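PDB 2JHP: core protein VP4, which caps the viral messenger RNA of bluetongue virus as a multifunctional enzyme of the inner core, with two sites that bind S-adenosyl-L-homocysteine. Local coordinates for residues A[466-480]-A[496-508]. Numbering follows the deposited sequence.
Sequences RILDGNGAILFLMWR and AMNFAVSLKEPIP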
ATOM      1  N   ARG A 466      13.231   2.408  15.012  1.00 14.06           N
ATOM      2  CA  ARG A 466      12.263   3.316  15.580  1.00 11.17           C
ATOM      3  C   ARG A 466      10.866   2.659  15.512  1.00 15.61           C
ATOM      4  O   ARG A 466      10.443   2.187  14.460  1.00 14.31           O
ATOM      5  CB  ARG A 466      12.303   4.600  14.752  1.00 -8.21           C
ATOM      6  CG  ARG A 466      12.360   5.918  15.518  1.00 19.32           C
ATOM      7  CD  ARG A 466      13.751   6.221  16.076  1.00 -8.34           C
ATOM      8  NE  ARG A 466      14.006   5.371  17.238  1.00-12.65           N
ATOM      9  CZ  ARG A 466      14.962   4.451  17.293  1.00 48.37           C
ATOM     10  NH1 ARG A 466      15.106   3.716  18.381  1.00-11.86           N
ATOM     11  NH2 ARG A 466      15.780   4.268  16.267  1.00-13.95           N
ATOM     12  N   ILE A 467      10.169   2.602  16.641  1.00 10.55           N
ATOM     13  CA  ILE A 467       8.870   1.934  16.698  1.00 13.02           C
ATOM     14  C   ILE A 467       7.776   2.878  17.188  1.00 12.50           C
ATOM     15  O   ILE A 467       7.816   3.365  18.316  1.00 18.67           O
ATOM     16  CB  ILE A 467       8.921   0.600  17.527  1.00-10.28           C
ATOM     17  CG1 ILE A 467       7.617  -0.200  17.380  1.00 24.03           C
ATOM     18  CG2 ILE A 467       9.212   0.850  18.987  1.00 27.11           C
ATOM     19  CD1 ILE A 467       7.496  -0.912  16.044  1.00 29.75           C
ATOM     20  N   LEU A 468       6.809   3.145  16.316  1.00 11.84           N
ATOM     21  CA  LEU A 468       5.774   4.139  16.593  1.00 14.89           C
ATOM     22  C   LEU A 468       4.432   3.697  16.062  1.00 10.90           C
ATOM     23  O   LEU A 468       4.352   2.807  15.220  1.00 18.63           O
ATOM     24  CB  LEU A 468       6.129   5.470  15.934  1.00 -8.23           C
ATOM     25  CG  LEU A 468       7.473   6.145  16.169  1.00 13.17           C
ATOM     26  CD1 LEU A 468       7.615   7.195  15.111  1.00-11.28           C
ATOM     27  CD2 LEU A 468       7.571   6.781  17.562  1.00-10.80           C
ATOM     28  N   ASP A 469       3.373   4.328  16.552  1.00 14.77           N
ATOM     29  CA  ASP A 469       2.051   4.119  16.000  1.00 13.05           C
ATOM     30  C   ASP A 469       1.989   4.885  14.693  1.00 14.83           C
ATOM     31  O   ASP A 469       2.797   5.784  14.471  1.00 14.24           O
ATOM     32  CB  ASP A 469       0.944   4.548  16.970  1.00 11.75           C
ATOM     33  CG  ASP A 469       0.921   6.042  17.229  1.00 11.14           C
ATOM     34  OD1 ASP A 469       0.857   6.821  16.254  1.00 22.48           O
ATOM     35  OD2 ASP A 469       0.938   6.448  18.418  1.00 23.54           O
ATOM     36  N   GLY A 470       1.036   4.522  13.834  1.00 12.21           N
ATOM     37  CA  GLY A 470       0.918   5.094  12.498  1.00  5.44           C
ATOM     38  C   GLY A 470       0.938   6.609  12.432  1.00 10.95           C
ATOM     39  O   GLY A 470       1.599   7.190  11.564  1.00 16.23           O
ATOM     40  N   ASN A 471       0.206   7.253  13.336  1.00 12.14           N
ATOM     41  CA  ASN A 471       0.153   8.704  13.333  1.00  9.15           C
ATOM     42  C   ASN A 471       1.488   9.307  13.738  1.00 13.55           C
ATOM     43  O   ASN A 471       1.940  10.271  13.125  1.00 12.98           O
ATOM     44  CB  ASN A 471      -0.959   9.227  14.238  1.00 -9.86           C
ATOM     45  CG  ASN A 471      -1.222  10.731  14.043  1.00 -6.10           C
ATOM     46  OD1 ASN A 471      -1.540  11.429  14.987  1.00  8.28           O
ATOM     47  ND2 ASN A 471      -1.135  11.199  12.820  1.00 11.73           N
ATOM     48  N   GLY A 472       2.112   8.718  14.761  1.00 14.95           N
ATOM     49  CA  GLY A 472       3.458   9.083  15.185  1.00 16.15           C
ATOM     50  C   GLY A 472       4.440   8.948  14.039  1.00 16.50           C
ATOM     51  O   GLY A 472       5.256   9.841  13.793  1.00 16.17           O
ATOM     52  N   ALA A 473       4.326   7.837  13.321  1.00 12.79           N
ATOM     53  CA  ALA A 473       5.191   7.517  12.202  1.00 11.04           C
ATOM     54  C   ALA A 473       5.109   8.568  11.115  1.00 13.95           C
ATOM     55  O   ALA A 473       6.137   8.957  10.554  1.00 13.25           O
ATOM     56  CB  ALA A 473       4.845   6.160  11.650  1.00 14.21           C
ATOM     57  N   ILE A 474       3.899   9.036  10.826  1.00  7.80           N
ATOM     58  CA  ILE A 474       3.698  10.051   9.799  1.00 10.51           C
ATOM     59  C   ILE A 474       4.277  11.402  10.246  1.00 11.82           C
ATOM     60  O   ILE A 474       4.969  12.070   9.490  1.00 14.18           O
ATOM     61  CB  ILE A 474       2.210  10.173   9.410  1.00  7.72           C
ATOM     62  CG1 ILE A 474       1.733   8.910   8.660  1.00 20.24           C
ATOM     63  CG2 ILE A 474       1.944  11.457   8.625  1.00  9.40           C
ATOM     64  CD1 ILE A 474       2.065   8.824   7.144  1.00 10.71           C
ATOM     65  N   LEU A 475       3.993  11.776  11.487  1.00 13.23           N
ATOM     66  CA  LEU A 475       4.478  13.012  12.073  1.00 14.29           C
ATOM     67  C   LEU A 475       6.006  13.039  12.156  1.00  6.01           C
ATOM     68  O   LEU A 475       6.630  14.092  11.991  1.00 14.79           O
ATOM     69  CB  LEU A 475       3.868  13.174  13.465  1.00 31.25           C
ATOM     70  CG  LEU A 475       2.631  14.064  13.645  1.00 21.39           C
ATOM     71  CD1 LEU A 475       2.160  14.746  12.359  1.00 11.89           C
ATOM     72  CD2 LEU A 475       1.514  13.311  14.316  1.00 32.79           C
ATOM     73  N   PHE A 476       6.598  11.879  12.421  1.00  9.65           N
ATOM     74  CA  PHE A 476       8.035  11.728  12.376  1.00 15.68           C
ATOM     75  C   PHE A 476       8.571  12.039  10.977  1.00 12.62           C
ATOM     76  O   PHE A 476       9.550  12.774  10.838  1.00 20.56           O
ATOM     77  CB  PHE A 476       8.442  10.321  12.798  1.00 14.69           C
ATOM     78  CG  PHE A 476       9.924  10.148  12.957  1.00  4.11           C
ATOM     79  CD1 PHE A 476      10.572  10.612  14.102  1.00 11.91           C
ATOM     80  CD2 PHE A 476      10.679   9.539  11.962  1.00 14.82           C
ATOM     81  CE1 PHE A 476      11.933  10.454  14.260  1.00  9.82           C
ATOM     82  CE2 PHE A 476      12.038   9.381  12.114  1.00 23.35           C
ATOM     83  CZ  PHE A 476      12.666   9.838  13.269  1.00 -3.66           C
ATOM     84  N   LEU A 477       7.921  11.490   9.956  1.00 18.72           N
ATOM     85  CA  LEU A 477       8.345  11.685   8.571  1.00  7.48           C
ATOM     86  C   LEU A 477       8.035  13.077   8.076  1.00 17.95           C
ATOM     87  O   LEU A 477       8.781  13.609   7.276  1.00 16.63           O
ATOM     88  CB  LEU A 477       7.728  10.627   7.630  1.00 -6.12           C
ATOM     89  CG  LEU A 477       8.165   9.180   7.873  1.00 13.31           C
ATOM     90  CD1 LEU A 477       7.197   8.165   7.274  1.00  9.94           C
ATOM     91  CD2 LEU A 477       9.580   8.983   7.360  1.00 16.44           C
ATOM     92  N   MET A 478       6.942  13.669   8.537  1.00-13.75           N
ATOM     93  CA  MET A 478       6.707  15.079   8.261  1.00-10.67           C
ATOM     94  C   MET A 478       7.946  15.899   8.699  1.00 -6.32           C
ATOM     95  O   MET A 478       8.422  16.790   7.984  1.00 -7.63           O
ATOM     96  CB  MET A 478       5.454  15.599   8.957  1.00-13.62           C
ATOM     97  CG  MET A 478       4.190  15.290   8.200  1.00 25.89           C
ATOM     98  SD  MET A 478       2.734  16.021   8.965  1.00 15.22           S
ATOM     99  CE  MET A 478       1.432  15.252   8.012  1.00 13.20           C
ATOM    100  N   TRP A 479       8.474  15.536   9.864  1.00  6.22           N
ATOM    101  CA  TRP A 479       9.507  16.285  10.563  1.00 12.60           C
ATOM    102  C   TRP A 479      10.909  16.061   9.998  1.00 10.58           C
ATOM    103  O   TRP A 479      11.674  17.007   9.870  1.00 24.58           O
ATOM    104  CB  TRP A 479       9.435  15.896  12.040  1.00  6.03           C
ATOM    105  CG  TRP A 479      10.445  16.486  12.947  1.00 42.21           C
ATOM    106  CD1 TRP A 479      10.862  17.772  12.984  1.00 19.96           C
ATOM    107  CD2 TRP A 479      11.124  15.807  14.004  1.00-17.64           C
ATOM    108  NE1 TRP A 479      11.791  17.941  13.986  1.00  4.02           N
ATOM    109  CE2 TRP A 479      11.967  16.745  14.629  1.00  9.20           C
ATOM    110  CE3 TRP A 479      11.113  14.484  14.475  1.00 28.48           C
ATOM    111  CZ2 TRP A 479      12.797  16.409  15.702  1.00 -9.97           C
ATOM    112  CZ3 TRP A 479      11.936  14.148  15.541  1.00 10.45           C
ATOM    113  CH2 TRP A 479      12.771  15.103  16.137  1.00  0.75           C
ATOM    114  N   ARG A 480      11.219  14.808   9.662  1.00 17.97           N
ATOM    115  CA  ARG A 480      12.533  14.398   9.171  1.00 23.57           C
ATOM    116  C   ARG A 480      12.655  14.478   7.638  1.00 21.75           C
ATOM    117  O   ARG A 480      13.720  14.821   7.113  1.00 17.55           O
ATOM    118  CB  ARG A 480      12.862  12.980   9.673  1.00 39.52           C
ATOM    119  CG  ARG A 480      14.205  12.400   9.206  1.00 42.64           C
ATOM    120  CD  ARG A 480      15.284  12.489  10.263  1.00 17.41           C
ATOM    121  NE  ARG A 480      15.351  11.291  11.103  1.00 28.46           N
ATOM    122  CZ  ARG A 480      15.944  11.242  12.298  1.00 11.07           C
ATOM    123  NH1 ARG A 480      16.522  12.328  12.817  1.00 31.59           N
ATOM    124  NH2 ARG A 480      15.957  10.106  12.980  1.00 58.62           N
ATOM    125  N   ALA A 496      -4.512   5.706  11.078  1.00 16.92           N
ATOM    126  CA  ALA A 496      -3.061   5.556  11.228  1.00 15.18           C
ATOM    127  C   ALA A 496      -2.718   4.883  12.557  1.00 16.72           C
ATOM    128  O   ALA A 496      -1.871   4.006  12.605  1.00 21.43           O
ATOM    129  CB  ALA A 496      -2.376   6.916  11.109  1.00 13.36           C
ATOM    130  N   MET A 497      -3.442   5.261  13.606  1.00 14.70           N
ATOM    131  CA  MET A 497      -3.249   4.728  14.952  1.00 23.47           C
ATOM    132  C   MET A 497      -3.711   3.292  15.197  1.00 28.42           C
ATOM    133  O   MET A 497      -3.492   2.764  16.284  1.00 16.20           O
ATOM    134  CB  MET A 497      -3.848   5.677  15.984  1.00 26.10           C
ATOM    135  CG  MET A 497      -2.932   6.838  16.305  1.00 35.21           C
ATOM    136  SD  MET A 497      -3.652   8.098  17.343  1.00 21.21           S
ATOM    137  CE  MET A 497      -3.200   7.469  18.939  1.00 15.34           C
ATOM    138  N   ASN A 498      -4.339   2.660  14.204  1.00 16.26           N
ATOM    139  CA  ASN A 498      -4.560   1.217  14.240  1.00  9.19           C
ATOM    140  C   ASN A 498      -3.316   0.408  13.902  1.00 15.82           C
ATOM    141  O   ASN A 498      -3.328  -0.815  14.034  1.00 17.32           O
ATOM    142  CB  ASN A 498      -5.643   0.820  13.246  1.00 21.26           C
ATOM    143  CG  ASN A 498      -7.026   1.279  13.665  1.00 27.00           C
ATOM    144  OD1 ASN A 498      -7.409   1.176  14.830  1.00 25.26           O
ATOM    145  ND2 ASN A 498      -7.785   1.785  12.708  1.00 25.09           N
ATOM    146  N   PHE A 499      -2.260   1.079  13.430  1.00 12.11           N
ATOM    147  CA  PHE A 499      -1.046   0.393  12.991  1.00 16.58           C
ATOM    148  C   PHE A 499       0.158   0.718  13.886  1.00 12.43           C
ATOM    149  O   PHE A 499       0.298   1.837  14.407  1.00 17.47           O
ATOM    150  CB  PHE A 499      -0.713   0.719  11.524  1.00  9.27           C
ATOM    151  CG  PHE A 499      -1.745   0.234  10.500  1.00 20.22           C
ATOM    152  CD1 PHE A 499      -2.758   1.075  10.039  1.00 20.11           C
ATOM    153  CD2 PHE A 499      -1.663  -1.048   9.946  1.00  7.03           C
ATOM    154  CE1 PHE A 499      -3.678   0.617   9.077  1.00 14.03           C
ATOM    155  CE2 PHE A 499      -2.570  -1.480   9.005  1.00-10.29           C
ATOM    156  CZ  PHE A 499      -3.580  -0.644   8.572  1.00-12.27           C
ATOM    157  N   ALA A 500       1.020  -0.267  14.092  1.00 31.69           N
ATOM    158  CA  ALA A 500       2.354   0.053  14.562  1.00 12.65           C
ATOM    159  C   ALA A 500       3.233   0.099  13.340  1.00 15.71           C
ATOM    160  O   ALA A 500       3.038  -0.682  12.404  1.00 19.45           O
ATOM    161  CB  ALA A 500       2.896  -0.972  15.605  1.00 -9.12           C
ATOM    162  N   VAL A 501       4.180   1.036  13.354  1.00 21.65           N
ATOM    163  CA  VAL A 501       5.139   1.194  12.272  1.00 12.70           C
ATOM    164  C   VAL A 501       6.544   1.188  12.814  1.00 18.72           C
ATOM    165  O   VAL A 501       6.861   1.874  13.794  1.00 19.28           O
ATOM    166  CB  VAL A 501       4.932   2.495  11.485  1.00 26.37           C
ATOM    167  CG1 VAL A 501       5.888   2.542  10.322  1.00  6.35           C
ATOM    168  CG2 VAL A 501       3.501   2.615  10.991  1.00 10.39           C
ATOM    169  N   SER A 502       7.388   0.414  12.152  1.00 -9.94           N
ATOM    170  CA  SER A 502       8.808   0.363  12.462  1.00 -1.31           C
ATOM    171  C   SER A 502       9.591   1.045  11.349  1.00  9.56           C
ATOM    172  O   SER A 502       9.273   0.871  10.185  1.00  9.31           O
ATOM    173  CB  SER A 502       9.237  -1.099  12.617  1.00-12.83           C
ATOM    174  OG  SER A 502       8.985  -1.838  11.428  1.00 12.91           O
ATOM    175  N   LEU A 503      10.618   1.813  11.709  1.00 -9.81           N
ATOM    176  CA  LEU A 503      11.424   2.559  10.731  1.00 10.61           C
ATOM    177  C   LEU A 503      12.916   2.365  10.963  1.00 11.84           C
ATOM    178  O   LEU A 503      13.367   2.426  12.104  1.00 19.50           O
ATOM    179  CB  LEU A 503      11.109   4.054  10.802  1.00  4.25           C
ATOM    180  CG  LEU A 503       9.714   4.583  10.506  1.00 14.35           C
ATOM    181  CD1 LEU A 503       9.650   6.065  10.780  1.00  8.12           C
ATOM    182  CD2 LEU A 503       9.367   4.326   9.069  1.00 17.39           C
ATOM    183  N   LYS A 504      13.674   2.134   9.884  1.00 18.12           N
ATOM    184  CA  LYS A 504      15.146   2.119   9.962  1.00 -3.84           C
ATOM    185  C   LYS A 504      15.653   3.563   9.949  1.00 -4.75           C
ATOM    186  O   LYS A 504      16.209   4.046   8.967  1.00 17.91           O
ATOM    187  CB  LYS A 504      15.780   1.289   8.841  1.00 11.79           C
ATOM    188  CG  LYS A 504      17.210   0.854   9.131  1.00 16.68           C
ATOM    189  CD  LYS A 504      17.546  -0.441   8.415  1.00 11.08           C
ATOM    190  CE  LYS A 504      18.906  -0.974   8.827  1.00127.29           C
ATOM    191  NZ  LYS A 504      19.060  -2.406   8.458  1.00 54.32           N
ATOM    192  N   GLU A 505      15.381   4.236  11.066  1.00-10.62           N
ATOM    193  CA  GLU A 505      15.741   5.625  11.297  1.00 -9.90           C
ATOM    194  C   GLU A 505      16.431   5.767  12.665  1.00-11.56           C
ATOM    195  O   GLU A 505      15.893   5.276  13.672  1.00 20.69           O
ATOM    196  CB  GLU A 505      14.479   6.500  11.253  1.00 -6.58           C
ATOM    197  CG  GLU A 505      13.919   6.730   9.860  1.00 23.25           C
ATOM    198  CD  GLU A 505      14.929   7.380   8.942  1.00 64.70           C
ATOM    199  OE1 GLU A 505      15.910   7.985   9.436  1.00 27.93           O
ATOM    200  OE2 GLU A 505      14.740   7.283   7.715  1.00  8.29           O
ATOM    201  N   PRO A 506      17.606   6.436  12.709  1.00  3.06           N
ATOM    202  CA  PRO A 506      18.332   6.568  13.977  1.00 11.51           C
ATOM    203  C   PRO A 506      17.585   7.472  14.943  1.00 19.91           C
ATOM    204  O   PRO A 506      16.881   8.384  14.513  1.00 17.71           O
ATOM    205  CB  PRO A 506      19.693   7.204  13.569  1.00 -9.08           C
ATOM    206  CG  PRO A 506      19.422   7.923  12.302  1.00-14.28           C
ATOM    207  CD  PRO A 506      18.300   7.114  11.598  1.00-10.70           C
ATOM    208  N   ILE A 507      17.735   7.199  16.236  1.00 19.19           N
ATOM    209  CA  ILE A 507      17.227   8.072  17.288  1.00 24.79           C
ATOM    210  C   ILE A 507      17.664   9.503  16.995  1.00 34.59           C
ATOM    211  O   ILE A 507      18.828   9.730  16.677  1.00 38.46           O
ATOM    212  CB  ILE A 507      17.760   7.642  18.672  1.00 30.34           C
ATOM    213  CG1 ILE A 507      17.334   6.204  19.000  1.00 48.71           C
ATOM    214  CG2 ILE A 507      17.283   8.599  19.746  1.00 11.51           C
ATOM    215  CD1 ILE A 507      18.093   5.564  20.159  1.00  8.36           C
ATOM    216  N   PRO A 508      16.736  10.474  17.073  1.00 27.26           N
ATOM    217  CA  PRO A 508      17.119  11.869  16.835  1.00  5.34           C
ATOM    218  C   PRO A 508      18.157  12.376  17.832  1.00  6.63           C
ATOM    219  O   PRO A 508      18.309  11.824  18.922  1.00 19.96           O
ATOM    220  CB  PRO A 508      15.812  12.633  17.031  1.00-11.89           C
ATOM    221  CG  PRO A 508      14.743  11.623  16.808  1.00 62.39           C
ATOM    222  CD  PRO A 508      15.297  10.353  17.362  1.00 21.96           C
TER
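Strands 466-469 and 499-503 form the antiparallel end of a seven-stranded Rossmann-like methyltransferase sheet with strand order 3-2-1-4-5-7-6; their segment axes run 157° apart. Arg466 with Leu503 and Leu468 with Val501 are the hydrogen-bonded pairs, for example Val501 N to Leu468 O at 2.6 Å. Pairing ends where helix 470-480 begins: Gly470 N gives its hydrogen to Phe499 O from above the carbonyl plane, and the Asp469 carboxylate N-caps the helix, OD1 accepting from Gly472 N at 2.7 Å. OD2 of the same carboxylate makes a salt bridge to Arg519.

The helix lies against the face bearing Val501 and Leu503. CB of Ala473 meets CB of Val501 at 3.7 Å, and one turn on, CD2 of Phe476 lies 3.8 Å from Leu503 CD1. With CG of Phe476 anti to the backbone N (chi1 -172°), the ring is set between Leu503 and Pro508, whose CG sits at the ring edge, in plane, 4.0 Å from CE1; CE2 meets Glu505 CB. Pro508 CG also touches CZ3 of Trp479, thus bridging two aromatic residues.

Arg466 reaches the chain that follows strand 499-503: bent at chi2 and chi3, it brings NH2 to Glu505 O, a hydrogen bond of 2.8 Å only 5° out of the guanidinium plane. Ile507 CG1 covers one face over its centre, while Asp567 supplies the salt bridge at NE. Glu505 OE1 forms a long salt bridge with Arg480 NE (3.7 Å); OE2 is hydrogen-bonded by Tyr124 and Tyr481.

The type I turn from Ala496 to Phe499, leading into strand 499-503, borders a guanine site: the Phe499 side chain comes within about 4 Å of the ligand. An apolar helix-sheet layer (Ala473, Phe476, Val501, Leu503) thus has charged groups at its ends; Arg466, Asp469 and Glu505 each meet more than one partner, probably limiting their rotation.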